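Local coordinates for uncharacterized protein (Rhodobacter sphaeroides, PDB 3PU2), which is of unknown function but belongs to the AHA1 family of the SRPBCC superfamily and is a putative activator of the Hsp90 ATPase, at residues W47-C52 and Q64-P69. Numbering follows the deposited sequence.
Sequences WPMTEC and QVWTGP
The Met49 side chain runs alongside the Trp66 indole in the same direction, on the better packed face of this strand pair. With chi1 at -165° CG of Met49 lies opposite the backbone N, and a turn about the CG-SE bond (chi3 -86°) brings Met49 CE to Trp66 CZ2, 3.3 Å away. The selenium of this selenomethionine sits obliquely to the five-membered ring, 5.2 Å from its centroid, in a Met-aromatic contact. Gln64 and Cys52 share this face, and Leu42 closes on it: its carbonyl accepts the indole N-H of Trp66. The two strands form an antiparallel hairpin at the edge of the Bet v 1-like sheet, and a classic beta bulge at Thr50 and Glu51, both opposite Val65, shifts their register by one. Val65 O accepts both Thr50 N, at 2.8 Å, and Glu51 N, at 3.3 Å. Val65 N returns a bond to Glu51 O at 3.0 Å. The other face is looser and more exposed. There the Glu51 and Val65 side chains pass at a slant, Glu51 CB 3.8 Å from Val65 CB. Near the bulge, the hydroxyls Thr50 OG1 and Thr67 OG1 are hydrogen-bonded at 2.7 Å. Beyond the paired strands, Gly68 CA sits over the six-membered ring of Trp47, 3.5 Å from its centroid, and Arg74 makes a cation-pi contact with the same indole.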
# COMPACT_ATOMS: atom_id res chain seq x y z
N TRP A 47 -1.98 -11.72 10.83
CA TRP A 47 -2.60 -10.43 11.11
C TRP A 47 -3.57 -10.07 9.99
O TRP A 47 -3.28 -9.20 9.17
CB TRP A 47 -1.54 -9.33 11.23
CG TRP A 47 -0.62 -9.47 12.41
CD1 TRP A 47 0.39 -10.38 12.57
CD2 TRP A 47 -0.68 -8.73 13.64
NE1 TRP A 47 0.96 -10.25 13.81
CE2 TRP A 47 0.32 -9.25 14.49
CE3 TRP A 47 -1.48 -7.67 14.10
CZ2 TRP A 47 0.54 -8.75 15.79
CZ3 TRP A 47 -1.27 -7.18 15.38
CH2 TRP A 47 -0.26 -7.72 16.21
N PRO A 48 -4.72 -10.75 9.93
CA PRO A 48 -5.74 -10.49 8.92
C PRO A 48 -6.30 -9.08 9.08
O PRO A 48 -6.20 -8.48 10.15
CB PRO A 48 -6.78 -11.56 9.21
CG PRO A 48 -6.65 -11.75 10.67
CD PRO A 48 -5.17 -11.82 10.84
N MSE A 49 -6.86 -8.53 8.01
CA MSE A 49 -7.43 -7.18 8.08
C MSE A 49 -8.85 -7.31 8.59
O MSE A 49 -9.68 -7.94 7.96
CB MSE A 49 -7.40 -6.51 6.72
CG MSE A 49 -7.62 -5.00 6.78
SE MSE A 49 -7.51 -4.15 5.07
CE MSE A 49 -5.60 -3.90 5.04
N THR A 50 -9.12 -6.71 9.75
CA THR A 50 -10.44 -6.79 10.35
C THR A 50 -11.32 -5.57 10.12
O THR A 50 -12.54 -5.68 10.23
CB THR A 50 -10.35 -7.10 11.86
OG1 THR A 50 -9.33 -6.31 12.46
CG2 THR A 50 -10.02 -8.57 12.08
N GLU A 51 -10.72 -4.42 9.81
CA GLU A 51 -11.51 -3.22 9.53
C GLU A 51 -10.91 -2.50 8.33
O GLU A 51 -9.70 -2.27 8.27
CB GLU A 51 -11.56 -2.24 10.70
CG GLU A 51 -12.72 -1.24 10.57
CD GLU A 51 -12.63 -0.07 11.56
OE1 GLU A 51 -12.24 -0.30 12.73
OE2 GLU A 51 -12.96 1.07 11.16
N CYS A 52 -11.75 -2.14 7.38
CA CYS A 52 -11.22 -1.47 6.21
C CYS A 52 -12.13 -0.45 5.58
O CYS A 52 -13.09 -0.77 4.88
CB CYS A 52 -10.81 -2.50 5.16
SG CYS A 52 -9.84 -1.76 3.82
N GLN A 64 -7.65 1.53 8.61
CA GLN A 64 -7.32 0.11 8.52
C GLN A 64 -6.90 -0.48 9.86
O GLN A 64 -6.15 0.15 10.62
CB GLN A 64 -6.20 -0.11 7.49
CG GLN A 64 -6.57 0.45 6.12
CD GLN A 64 -5.49 0.28 5.06
OE1 GLN A 64 -4.37 0.78 5.20
NE2 GLN A 64 -5.83 -0.42 3.98
N VAL A 65 -7.39 -1.68 10.15
CA VAL A 65 -7.04 -2.36 11.40
C VAL A 65 -6.77 -3.83 11.21
O VAL A 65 -7.57 -4.57 10.65
CB VAL A 65 -8.17 -2.23 12.49
CG1 VAL A 65 -7.72 -2.93 13.81
CG2 VAL A 65 -8.49 -0.74 12.75
N TRP A 66 -5.63 -4.26 11.70
CA TRP A 66 -5.25 -5.66 11.63
C TRP A 66 -5.28 -6.21 13.05
O TRP A 66 -4.87 -5.54 14.01
CB TRP A 66 -3.85 -5.79 11.03
CG TRP A 66 -3.78 -5.31 9.62
CD1 TRP A 66 -3.99 -6.05 8.48
CD2 TRP A 66 -3.44 -4.00 9.18
NE1 TRP A 66 -3.79 -5.27 7.36
CE2 TRP A 66 -3.45 -4.01 7.77
CE3 TRP A 66 -3.11 -2.81 9.84
CZ2 TRP A 66 -3.15 -2.88 7.01
CZ3 TRP A 66 -2.82 -1.69 9.10
CH2 TRP A 66 -2.84 -1.73 7.69
N THR A 67 -5.78 -7.43 13.18
CA THR A 67 -5.84 -8.09 14.46
C THR A 67 -4.96 -9.32 14.40
O THR A 67 -5.13 -10.19 13.54
CB THR A 67 -7.24 -8.56 14.80
OG1 THR A 67 -8.17 -7.49 14.56
CG2 THR A 67 -7.28 -8.99 16.27
N GLY A 68 -4.02 -9.38 15.33
CA GLY A 68 -3.11 -10.52 15.37
C GLY A 68 -3.57 -11.61 16.32
O GLY A 68 -4.70 -11.55 16.84
N PRO A 69 -2.73 -12.62 16.56
CA PRO A 69 -3.15 -13.67 17.47
C PRO A 69 -3.17 -13.01 18.84
O PRO A 69 -2.47 -12.01 19.06
CB PRO A 69 -2.05 -14.72 17.33
CG PRO A 69 -1.43 -14.42 16.02
CD PRO A 69 -1.40 -12.93 16.01